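Local coordinates for glycine betaine, L-proline ABC transporter, glycine/betaine/L-proline-binding protein (ProX) (Borrelia burgdorferi, PDB 3TMG) that binds glycine betaine (trimethyl glycine) and probably delivers it to an ABC transporter for uptake, as substrate-binding proteins of this family do, at residues 53-61 and 77-88; 65-76 and 203-214. One frame throughout, in Å; residues are numbered along the deposited sequence.

Interaction 1 of 2, residues 53-61 and 77-88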
loop_
_atom_site.group_PDB
_atom_site.type_symbol
_atom_site.label_atom_id
_atom_site.label_comp_id
_atom_site.label_asym_id
_atom_site.label_seq_id
_atom_site.Cartn_x
_atom_site.Cartn_y
_atom_site.Cartn_z
ATOM N N THR A 53 -1.256 -4.702 9.588
ATOM C CA THR A 53 -0.942 -5.719 8.582
ATOM C C THR A 53 -1.126 -7.160 9.101
ATOM O O THR A 53 -1.723 -8.002 8.397
ATOM C CB THR A 53 0.485 -5.518 8.027
ATOM O OG1 THR A 53 0.648 -4.156 7.641
ATOM C CG2 THR A 53 0.693 -6.362 6.737
ATOM N N SER A 54 -0.567 -7.465 10.282
ATOM C CA SER A 54 -0.691 -8.782 10.897
ATOM C C SER A 54 -2.159 -9.162 11.065
ATOM O O SER A 54 -2.550 -10.277 10.743
ATOM C CB SER A 54 0.023 -8.835 12.263
ATOM O OG SER A 54 -0.159 -10.116 12.898
ATOM N N ILE A 55 -2.973 -8.239 11.580
ATOM C CA ILE A 55 -4.391 -8.558 11.843
ATOM C C ILE A 55 -5.184 -8.739 10.548
ATOM O O ILE A 55 -6.038 -9.639 10.447
ATOM C CB ILE A 55 -5.033 -7.486 12.760
ATOM C CG1 ILE A 55 -4.531 -7.711 14.187
ATOM C CG2 ILE A 55 -6.553 -7.522 12.680
ATOM C CD1 ILE A 55 -4.772 -9.120 14.737
ATOM N N MET A 56 -4.878 -7.905 9.550
ATOM C CA MET A 56 -5.489 -8.060 8.242
ATOM C C MET A 56 -5.280 -9.466 7.682
ATOM O O MET A 56 -6.241 -10.103 7.264
ATOM C CB MET A 56 -4.932 -7.036 7.241
ATOM C CG MET A 56 -5.580 -7.145 5.849
ATOM S SD MET A 56 -4.828 -5.914 4.732
ATOM C CE MET A 56 -3.164 -6.611 4.516
ATOM N N TYR A 57 -4.032 -9.948 7.669
ATOM C CA TYR A 57 -3.728 -11.301 7.219
ATOM C C TYR A 57 -4.362 -12.399 8.112
ATOM O O TYR A 57 -4.948 -13.376 7.612
ATOM C CB TYR A 57 -2.202 -11.514 7.109
ATOM C CG TYR A 57 -1.635 -11.022 5.823
ATOM C CD1 TYR A 57 -1.709 -11.807 4.664
ATOM C CD2 TYR A 57 -1.025 -9.769 5.734
ATOM C CE1 TYR A 57 -1.178 -11.361 3.470
ATOM C CE2 TYR A 57 -0.503 -9.311 4.532
ATOM C CZ TYR A 57 -0.602 -10.121 3.402
ATOM O OH TYR A 57 -0.087 -9.685 2.209
ATOM N N GLN A 58 -4.295 -12.212 9.422
ATOM C CA GLN A 58 -4.958 -13.144 10.372
ATOM C C GLN A 58 -6.455 -13.321 10.078
ATOM O O GLN A 58 -7.002 -14.453 10.024
ATOM C CB GLN A 58 -4.830 -12.606 11.803
ATOM C CG GLN A 58 -3.453 -12.723 12.428
ATOM C CD GLN A 58 -3.520 -12.932 13.937
ATOM O OE1 GLN A 58 -4.496 -12.554 14.606
ATOM N NE2 GLN A 58 -2.485 -13.583 14.482
ATOM N N TYR A 59 -7.136 -12.195 9.916
ATOM C CA TYR A 59 -8.588 -12.175 9.733
ATOM C C TYR A 59 -9.053 -12.752 8.419
ATOM O O TYR A 59 -10.092 -13.398 8.352
ATOM C CB TYR A 59 -9.092 -10.758 9.839
ATOM C CG TYR A 59 -9.358 -10.368 11.239
ATOM C CD1 TYR A 59 -8.982 -11.198 12.295
ATOM C CD2 TYR A 59 -9.988 -9.169 11.521
ATOM C CE1 TYR A 59 -9.249 -10.847 13.597
ATOM C CE2 TYR A 59 -10.259 -8.816 12.831
ATOM C CZ TYR A 59 -9.882 -9.650 13.846
ATOM O OH TYR A 59 -10.151 -9.270 15.114
ATOM N N LEU A 60 -8.255 -12.510 7.397
ATOM C CA LEU A 60 -8.441 -13.101 6.104
ATOM C C LEU A 60 -8.393 -14.623 6.239
ATOM O O LEU A 60 -9.287 -15.317 5.728
ATOM C CB LEU A 60 -7.357 -12.596 5.163
ATOM C CG LEU A 60 -7.366 -13.166 3.733
ATOM C CD1 LEU A 60 -8.617 -12.732 2.982
ATOM C CD2 LEU A 60 -6.086 -12.756 2.998
ATOM N N ALA A 61 -7.376 -15.128 6.944
ATOM C CA ALA A 61 -7.151 -16.579 7.103
ATOM C C ALA A 61 -8.217 -17.274 7.940
ATOM O O ALA A 61 -8.509 -18.431 7.740
ATOM C CB ALA A 61 -5.762 -16.849 7.671
ATOM N N ASP A 77 5.363 -8.343 1.867
ATOM C CA ASP A 77 4.544 -9.080 2.830
ATOM C C ASP A 77 4.925 -10.536 3.046
ATOM O O ASP A 77 4.137 -11.280 3.619
ATOM C CB ASP A 77 3.040 -9.008 2.486
ATOM C CG ASP A 77 2.467 -7.610 2.611
ATOM O OD1 ASP A 77 3.200 -6.635 2.985
ATOM O OD2 ASP A 77 1.270 -7.488 2.279
ATOM N N LYS A 78 6.119 -10.924 2.626
ATOM C CA LYS A 78 6.567 -12.318 2.701
ATOM C C LYS A 78 6.326 -12.912 4.088
ATOM O O LYS A 78 5.770 -13.992 4.204
ATOM C CB LYS A 78 8.056 -12.432 2.328
ATOM N N PHE A 79 6.706 -12.158 5.123
ATOM C CA PHE A 79 6.646 -12.643 6.505
ATOM C C PHE A 79 5.229 -13.130 6.825
ATOM O O PHE A 79 5.075 -14.205 7.423
ATOM C CB PHE A 79 7.143 -11.540 7.458
ATOM C CG PHE A 79 6.970 -11.853 8.920
ATOM C CD1 PHE A 79 7.924 -12.624 9.595
ATOM C CD2 PHE A 79 5.875 -11.355 9.622
ATOM C CE1 PHE A 79 7.763 -12.923 10.962
ATOM C CE2 PHE A 79 5.712 -11.620 10.972
ATOM C CZ PHE A 79 6.660 -12.417 11.646
ATOM N N TYR A 80 4.196 -12.384 6.402
ATOM C CA TYR A 80 2.801 -12.792 6.658
ATOM C C TYR A 80 2.221 -13.817 5.681
ATOM O O TYR A 80 1.505 -14.735 6.067
ATOM C CB TYR A 80 1.885 -11.559 6.674
ATOM C CG TYR A 80 2.314 -10.524 7.683
ATOM C CD1 TYR A 80 2.164 -10.741 9.078
ATOM C CD2 TYR A 80 2.925 -9.332 7.258
ATOM C CE1 TYR A 80 2.582 -9.777 9.983
ATOM C CE2 TYR A 80 3.337 -8.367 8.166
ATOM C CZ TYR A 80 3.134 -8.585 9.523
ATOM O OH TYR A 80 3.546 -7.607 10.422
ATOM N N TYR A 81 2.526 -13.634 4.405
ATOM C CA TYR A 81 1.889 -14.384 3.319
ATOM C C TYR A 81 2.331 -15.851 3.315
ATOM O O TYR A 81 1.513 -16.762 3.201
ATOM C CB TYR A 81 2.267 -13.680 2.010
ATOM C CG TYR A 81 1.672 -14.255 0.765
ATOM C CD1 TYR A 81 2.157 -15.461 0.230
ATOM C CD2 TYR A 81 0.646 -13.580 0.077
ATOM C CE1 TYR A 81 1.602 -16.020 -0.908
ATOM C CE2 TYR A 81 0.108 -14.140 -1.083
ATOM C CZ TYR A 81 0.592 -15.340 -1.568
ATOM O OH TYR A 81 0.084 -15.927 -2.720
ATOM N N GLU A 82 3.635 -16.079 3.424
ATOM C CA GLU A 82 4.191 -17.433 3.463
ATOM C C GLU A 82 3.602 -18.262 4.586
ATOM O O GLU A 82 3.395 -19.461 4.426
ATOM C CB GLU A 82 5.700 -17.383 3.632
ATOM C CG GLU A 82 6.434 -16.938 2.377
ATOM C CD GLU A 82 6.564 -18.071 1.390
ATOM O OE1 GLU A 82 5.565 -18.808 1.202
ATOM O OE2 GLU A 82 7.672 -18.227 0.820
ATOM N N LYS A 83 3.349 -17.617 5.719
ATOM C CA LYS A 83 2.827 -18.301 6.885
ATOM C C LYS A 83 1.374 -18.750 6.714
ATOM O O LYS A 83 0.967 -19.694 7.359
ATOM C CB LYS A 83 2.972 -17.413 8.125
ATOM C CG LYS A 83 4.364 -17.490 8.735
ATOM C CD LYS A 83 4.614 -16.375 9.734
ATOM C CE LYS A 83 6.121 -16.082 9.861
ATOM N NZ LYS A 83 6.822 -15.872 8.547
ATOM N N LEU A 84 0.605 -18.078 5.847
ATOM C CA LEU A 84 -0.855 -18.218 5.858
ATOM C C LEU A 84 -1.468 -18.563 4.502
ATOM O O LEU A 84 -2.689 -18.720 4.386
ATOM C CB LEU A 84 -1.516 -16.942 6.426
ATOM C CG LEU A 84 -1.256 -16.617 7.905
ATOM C CD1 LEU A 84 -1.676 -15.180 8.225
ATOM C CD2 LEU A 84 -1.981 -17.603 8.809
ATOM N N LYS A 85 -0.621 -18.734 3.491
ATOM C CA LYS A 85 -1.097 -18.882 2.112
ATOM C C LYS A 85 -2.060 -20.068 1.902
ATOM O O LYS A 85 -2.867 -20.032 0.983
ATOM C CB LYS A 85 0.075 -18.924 1.116
ATOM C CG LYS A 85 1.048 -20.073 1.304
ATOM C CD LYS A 85 2.238 -19.940 0.356
ATOM C CE LYS A 85 3.035 -21.252 0.273
ATOM N NZ LYS A 85 4.478 -20.983 -0.033
ATOM N N THR A 86 -2.005 -21.083 2.757
ATOM C CA THR A 86 -2.958 -22.203 2.645
ATOM C C THR A 86 -4.363 -21.837 3.152
ATOM O O THR A 86 -5.316 -22.591 2.974
ATOM C CB THR A 86 -2.437 -23.500 3.305
ATOM O OG1 THR A 86 -2.353 -23.338 4.725
ATOM C CG2 THR A 86 -1.073 -23.846 2.736
ATOM N N LYS A 87 -4.490 -20.658 3.760
ATOM C CA LYS A 87 -5.764 -20.253 4.336
ATOM C C LYS A 87 -6.443 -19.088 3.600
ATOM O O LYS A 87 -7.411 -18.543 4.099
ATOM C CB LYS A 87 -5.602 -19.879 5.822
ATOM C CG LYS A 87 -5.009 -20.949 6.721
ATOM C CD LYS A 87 -6.052 -21.969 7.142
ATOM C CE LYS A 87 -5.552 -22.772 8.340
ATOM N NZ LYS A 87 -5.135 -21.883 9.468
ATOM N N PHE A 88 -5.946 -18.694 2.441
ATOM C CA PHE A 88 -6.647 -17.694 1.639
ATOM C C PHE A 88 -6.482 -18.000 0.152
ATOM O O PHE A 88 -5.715 -18.910 -0.221
ATOM C CB PHE A 88 -6.186 -16.256 1.998
ATOM C CG PHE A 88 -4.692 -16.021 1.874
ATOM C CD1 PHE A 88 -4.067 -15.986 0.629
ATOM C CD2 PHE A 88 -3.924 -15.772 3.004
ATOM C CE1 PHE A 88 -2.683 -15.778 0.512
ATOM C CE2 PHE A 88 -2.545 -15.523 2.905
ATOM C CZ PHE A 88 -1.915 -15.523 1.651
HETATM O O HOH W 1 1.400 -5.705 11.651
HETATM O O HOH W 2 -9.867 -17.788 4.709
#
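With CG of Tyr-57 beside its backbone N (chi1 -83°) and CG of Tyr-80 placed likewise, the two tyrosines lean into the seam between helices 53-61 and 78-84; their side chains run across one another while the ring planes stay nearly parallel, at 10°. Tyr-80 CB sits over one face of the Tyr-57 ring, a CH-pi contact 3.8 Å from the ring centroid, but the rings themselves are slid apart and barely overlap. At the ring's edge Tyr-57 OH donates to Asp-77 OD2 over 2.6 Å, on the anti lone pair, with the carboxylate standing nearly perpendicular to the ring. Ser-71 OG also bonds Tyr-57 OH and Trp-72 N donates to Asp-77 OD2, so each oxygen has a second partner in strand 67-73.

These helices flank strand 67-73 in sequence and run side by side, their axes 10.1 Å apart at 16°, on one lobe of a periplasmic-binding-protein fold. Asp-77, in the N-cap position of the second helix, has its side chain close to the bound betaine, nearest atoms about 4 Å apart. Tyr-80 lays its ring against Ser-54 and Thr-53, with Thr-53 CG2 3.6 Å from Tyr-80 CE2; its hydroxyl is bonded to Gly-133 O and receives a proton from a water that accepts from Ser-54 N. Farther along, Leu-84 CD1 meets Tyr-57 CB at 3.9 Å, Leu-60 CD2 touches Phe-88 CB at 3.6 Å, and Ala-61 CB rests on Lys-87 CB, whose amine end leads away.

Interaction 2 of 2, residues 65-76 and 203-214. With BET (trimethyl glycine), chain E; EDO (1,2-ethanediol), chain F.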
loop_
_atom_site.group_PDB
_atom_site.type_symbol
_atom_site.label_atom_id
_atom_site.label_comp_id
_atom_site.label_asym_id
_atom_site.label_seq_id
_atom_site.Cartn_x
_atom_site.Cartn_y
_atom_site.Cartn_z
ATOM N N ILE A 65 -12.888 -11.422 7.647
ATOM C CA ILE A 65 -13.103 -10.504 6.528
ATOM C C ILE A 65 -13.199 -11.351 5.266
ATOM O O ILE A 65 -12.748 -12.502 5.251
ATOM C CB ILE A 65 -11.964 -9.461 6.376
ATOM C CG1 ILE A 65 -10.577 -10.122 6.181
ATOM C CG2 ILE A 65 -11.972 -8.499 7.569
ATOM C CD1 ILE A 65 -9.425 -9.115 5.941
ATOM N N ASP A 66 -13.769 -10.772 4.220
ATOM C CA ASP A 66 -14.013 -11.513 3.009
ATOM C C ASP A 66 -12.849 -11.344 2.056
ATOM O O ASP A 66 -12.577 -12.221 1.257
ATOM C CB ASP A 66 -15.287 -10.998 2.351
ATOM C CG ASP A 66 -16.516 -11.302 3.172
ATOM O OD1 ASP A 66 -16.657 -12.468 3.572
ATOM O OD2 ASP A 66 -17.327 -10.382 3.388
ATOM N N GLY A 67 -12.155 -10.214 2.140
ATOM C CA GLY A 67 -11.093 -9.925 1.178
ATOM C C GLY A 67 -10.202 -8.769 1.593
ATOM O O GLY A 67 -10.522 -8.041 2.542
ATOM N N THR A 68 -9.049 -8.650 0.930
ATOM C CA THR A 68 -8.208 -7.459 1.026
ATOM C C THR A 68 -7.704 -7.151 -0.374
ATOM O O THR A 68 -7.426 -8.102 -1.149
ATOM C CB THR A 68 -7.031 -7.635 2.019
ATOM O OG1 THR A 68 -6.150 -6.530 1.913
ATOM C CG2 THR A 68 -6.196 -8.917 1.721
ATOM N N VAL A 69 -7.564 -5.866 -0.702
ATOM C CA VAL A 69 -6.918 -5.474 -1.962
ATOM C C VAL A 69 -5.533 -4.852 -1.653
ATOM O O VAL A 69 -4.987 -4.075 -2.454
ATOM C CB VAL A 69 -7.812 -4.545 -2.830
ATOM C CG1 VAL A 69 -9.006 -5.354 -3.309
ATOM C CG2 VAL A 69 -8.294 -3.283 -2.075
ATOM N N SER A 70 -4.975 -5.217 -0.485
ATOM C CA SER A 70 -3.775 -4.535 0.038
ATOM C C SER A 70 -2.516 -5.406 0.158
ATOM O O SER A 70 -1.586 -5.001 0.837
ATOM C CB SER A 70 -4.057 -3.945 1.426
ATOM O OG SER A 70 -5.055 -2.930 1.339
ATOM N N SER A 71 -2.463 -6.563 -0.511
ATOM C CA SER A 71 -1.310 -7.468 -0.321
ATOM C C SER A 71 -0.116 -7.116 -1.206
ATOM O O SER A 71 -0.228 -7.156 -2.442
ATOM C CB SER A 71 -1.739 -8.932 -0.543
ATOM O OG SER A 71 -0.650 -9.853 -0.481
ATOM N N TRP A 72 1.016 -6.779 -0.586
ATOM C CA TRP A 72 2.220 -6.357 -1.364
ATOM C C TRP A 72 3.135 -7.523 -1.463
ATOM O O TRP A 72 3.785 -7.907 -0.476
ATOM C CB TRP A 72 2.930 -5.176 -0.707
ATOM C CG TRP A 72 2.312 -3.860 -1.100
ATOM C CD1 TRP A 72 0.989 -3.431 -0.908
ATOM C CD2 TRP A 72 3.014 -2.718 -1.672
ATOM N NE1 TRP A 72 0.829 -2.145 -1.409
ATOM C CE2 TRP A 72 2.021 -1.677 -1.884
ATOM C CE3 TRP A 72 4.355 -2.478 -2.048
ATOM C CZ2 TRP A 72 2.363 -0.440 -2.414
ATOM C CZ3 TRP A 72 4.677 -1.238 -2.595
ATOM C CH2 TRP A 72 3.695 -0.243 -2.769
ATOM N N VAL A 73 3.219 -8.111 -2.660
ATOM C CA VAL A 73 3.926 -9.402 -2.810
ATOM C C VAL A 73 4.738 -9.474 -4.087
ATOM O O VAL A 73 4.389 -8.771 -5.054
ATOM C CB VAL A 73 2.951 -10.606 -2.854
ATOM C CG1 VAL A 73 2.514 -10.945 -1.436
ATOM C CG2 VAL A 73 1.757 -10.291 -3.762
ATOM N N PRO A 74 5.798 -10.339 -4.100
ATOM C CA PRO A 74 6.119 -11.283 -2.987
ATOM C C PRO A 74 6.953 -10.710 -1.814
ATOM O O PRO A 74 6.961 -11.304 -0.729
ATOM C CB PRO A 74 6.969 -12.359 -3.704
ATOM C CG PRO A 74 7.740 -11.538 -4.711
ATOM C CD PRO A 74 6.675 -10.600 -5.261
ATOM N N THR A 75 7.615 -9.562 -2.004
ATOM C CA THR A 75 8.682 -9.205 -1.066
ATOM C C THR A 75 8.214 -8.534 0.230
ATOM O O THR A 75 8.565 -9.015 1.337
ATOM C CB THR A 75 9.803 -8.359 -1.703
ATOM O OG1 THR A 75 10.356 -9.099 -2.792
ATOM C CG2 THR A 75 10.936 -8.064 -0.631
ATOM N N ALA A 76 7.404 -7.487 0.091
ATOM C CA ALA A 76 7.040 -6.683 1.262
ATOM C C ALA A 76 6.344 -7.541 2.295
ATOM O O ALA A 76 6.691 -7.483 3.482
ATOM C CB ALA A 76 6.181 -5.487 0.871
ATOM N N MET A 203 15.192 -5.340 -1.103
ATOM C CA MET A 203 13.879 -4.713 -1.125
ATOM C C MET A 203 12.978 -5.228 -2.258
ATOM O O MET A 203 11.788 -4.829 -2.357
ATOM C CB MET A 203 14.003 -3.190 -1.250
ATOM C CG MET A 203 14.915 -2.506 -0.217
ATOM S SD MET A 203 14.265 -2.710 1.439
ATOM C CE MET A 203 12.760 -1.735 1.410
ATOM N N GLY A 204 13.516 -6.092 -3.117
ATOM C CA GLY A 204 12.696 -6.688 -4.190
ATOM C C GLY A 204 12.825 -5.914 -5.496
ATOM O O GLY A 204 13.326 -4.789 -5.515
ATOM N N GLY A 205 12.403 -6.523 -6.603
ATOM C CA GLY A 205 12.334 -5.785 -7.887
ATOM C C GLY A 205 10.993 -5.081 -7.966
ATOM O O GLY A 205 10.438 -4.652 -6.941
ATOM N N ILE A 206 10.474 -4.927 -9.184
ATOM C CA ILE A 206 9.208 -4.230 -9.399
ATOM C C ILE A 206 8.142 -5.300 -9.126
ATOM O O ILE A 206 8.201 -6.375 -9.722
ATOM C CB ILE A 206 9.189 -3.659 -10.845
ATOM C CG1 ILE A 206 10.409 -2.761 -11.033
ATOM C CG2 ILE A 206 7.857 -2.994 -11.187
ATOM C CD1 ILE A 206 10.865 -2.638 -12.465
ATOM N N GLU A 207 7.197 -5.030 -8.221
ATOM C CA GLU A 207 6.281 -6.067 -7.808
ATOM C C GLU A 207 4.834 -5.623 -8.014
ATOM O O GLU A 207 4.552 -4.753 -8.918
ATOM C CB GLU A 207 6.641 -6.551 -6.397
ATOM C CG GLU A 207 8.089 -7.051 -6.390
ATOM C CD GLU A 207 8.526 -7.674 -5.107
ATOM O OE1 GLU A 207 7.682 -7.750 -4.166
ATOM O OE2 GLU A 207 9.727 -8.112 -5.061
ATOM N N SER A 208 3.916 -6.190 -7.258
ATOM C CA SER A 208 2.523 -5.831 -7.525
ATOM C C SER A 208 1.704 -5.894 -6.238
ATOM O O SER A 208 2.204 -6.397 -5.205
ATOM C CB SER A 208 1.990 -6.701 -8.671
ATOM O OG SER A 208 1.820 -7.984 -8.161
ATOM N N VAL A 209 0.494 -5.374 -6.281
ATOM C CA VAL A 209 -0.398 -5.465 -5.105
ATOM C C VAL A 209 -1.448 -6.476 -5.516
ATOM O O VAL A 209 -2.015 -6.356 -6.623
ATOM C CB VAL A 209 -1.054 -4.104 -4.794
ATOM C CG1 VAL A 209 -1.840 -4.131 -3.468
ATOM C CG2 VAL A 209 0.021 -2.987 -4.757
ATOM N N HIS A 210 -1.699 -7.451 -4.647
ATOM C CA HIS A 210 -2.657 -8.496 -4.973
ATOM C C HIS A 210 -3.917 -8.410 -4.185
ATOM O O HIS A 210 -3.981 -7.710 -3.167
ATOM C CB HIS A 210 -2.027 -9.902 -4.787
ATOM C CG HIS A 210 -1.093 -10.299 -5.916
ATOM N ND1 HIS A 210 -1.042 -11.572 -6.417
ATOM C CD2 HIS A 210 -0.137 -9.580 -6.589
ATOM C CE1 HIS A 210 -0.119 -11.641 -7.387
ATOM N NE2 HIS A 210 0.426 -10.421 -7.526
ATOM N N THR A 211 -4.938 -9.098 -4.697
ATOM C CA THR A 211 -6.236 -9.163 -4.057
ATOM C C THR A 211 -6.331 -10.594 -3.500
ATOM O O THR A 211 -6.141 -11.571 -4.232
ATOM C CB THR A 211 -7.371 -8.938 -5.090
ATOM O OG1 THR A 211 -7.309 -7.580 -5.572
ATOM C CG2 THR A 211 -8.753 -9.161 -4.419
ATOM N N LEU A 212 -6.556 -10.707 -2.197
ATOM C CA LEU A 212 -6.750 -12.014 -1.584
ATOM C C LEU A 212 -8.151 -12.094 -1.016
ATOM O O LEU A 212 -8.665 -11.102 -0.478
ATOM C CB LEU A 212 -5.744 -12.264 -0.463
ATOM C CG LEU A 212 -4.313 -11.785 -0.693
ATOM C CD1 LEU A 212 -3.496 -11.889 0.591
ATOM C CD2 LEU A 212 -3.601 -12.517 -1.836
ATOM N N VAL A 213 -8.768 -13.280 -1.089
ATOM C CA VAL A 213 -10.114 -13.463 -0.532
ATOM C C VAL A 213 -10.108 -14.711 0.358
ATOM O O VAL A 213 -9.237 -15.567 0.258
ATOM C CB VAL A 213 -11.216 -13.575 -1.627
ATOM C CG1 VAL A 213 -11.308 -12.316 -2.464
ATOM C CG2 VAL A 213 -10.989 -14.795 -2.523
ATOM N N ARG A 214 -11.066 -14.784 1.260
ATOM C CA ARG A 214 -11.161 -15.930 2.171
ATOM C C ARG A 214 -11.504 -17.209 1.395
ATOM O O ARG A 214 -12.136 -17.131 0.358
ATOM C CB ARG A 214 -12.195 -15.676 3.268
ATOM C CG ARG A 214 -13.602 -15.354 2.797
ATOM C CD ARG A 214 -14.575 -15.299 3.969
ATOM N NE ARG A 214 -15.960 -15.169 3.524
ATOM C CZ ARG A 214 -16.759 -16.184 3.185
ATOM N NH1 ARG A 214 -16.324 -17.440 3.249
ATOM N NH2 ARG A 214 -18.020 -15.930 2.814
HETATM N N BET E . 3.178 -0.068 1.736
HETATM C CA BET E . 2.628 -1.431 1.827
HETATM C C BET E . 3.747 -2.357 2.326
HETATM O O BET E . 4.145 -2.430 3.519
HETATM O OXT BET E . 4.278 -3.016 1.456
HETATM C C1 BET E . 2.215 0.865 1.126
HETATM C C2 BET E . 4.377 -0.055 0.907
HETATM C C3 BET E . 3.537 0.406 3.088
HETATM C C1 EDO F . 5.022 -7.281 -11.537
HETATM O O1 EDO F . 6.108 -7.932 -10.850
HETATM C C2 EDO F . 5.615 -6.935 -12.893
HETATM O O2 EDO F . 6.215 -5.628 -12.820
HETATM O O HOH W 3 -19.463 -13.294 2.502
HETATM O O HOH W 4 3.894 -9.726 -7.456
HETATM O O HOH W 5 6.520 -6.140 -2.532
#
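Glu-207 OE1 takes two protons, one from Thr-75 N at 2.8 Å and one from a water that in turn accepts from Ala-76 N. The other oxygen, OE2, receives Thr-75 OG1 on its syn lone pair at 2.6 Å, so both carboxylate oxygens are tied to the turn after the cis peptide at Pro-74. Beyond CG the glutamate is extended (chi2 -174°), which carries its carboxylate across to that turn.

Between the ends, strands 67-73 and 207-214 pair antiparallel. Thr-68 and Leu-212 exchange two backbone bonds, as do Ser-71 and His-210; a beta bulge between these pairs shifts the register by one. At the bulge Thr-68 OG1 accepts from Ser-70 N in an ST turn. Val-73 and Ser-208 form a further hydrogen-bonded pair, one of its bonds weak.

Trp-72 and Ala-76 both line the betaine pocket. Val-209 CG2 packs over one face of the indole, 3.8 Å from the centroid of its five-membered ring, and the betaine lies over the opposite face, its carboxylate OXT 3.3 Å from Trp-72 CG. Glu-28 accepts from NE1, and the Trp-182 ring stands at about 85° to the indole. On the other face of the sheet Val-73 CG2 lies over the His-210 imidazole, whose ND1 is bonded to Asp-90.

At the far end Arg-214 NE meets Asp-66 OD1 in a salt bridge of 2.8 Å, in the guanidinium plane, with a water joining that oxygen to NH2; Asp-220 takes NH2 as well.

Held by Glu-28 and backed by Val-209, the indole presents at its six-membered ring an electron-rich face that would suit the cationic trimethylammonium methyls, C2 lying 3.7 Å from Trp-72 CH2.

How the interactions relate
Interaction 2 is the buried one, joining two strands of the antiparallel sheet; interaction 1 is only partly buried and pairs two helices lying on that sheet, with exposed residues such as Glu-82, Lys-83 and Lys-85 in segment 77-88. Their segments alternate along the chain: helix 53-61, strand 67-73 and helix 78-84 follow one another, so the middle strand ties both contacts together. Backbone bonds dominate between the strands, with charge at the ends, whereas aromatic and aliphatic packing carries the helix pair. The two meet where Leu-60 CD2 packs on Leu-212 CB at 3.5 Å and where Asp-77 N probably bonds Trp-72 O, which brings the helix start up to the betaine pocket.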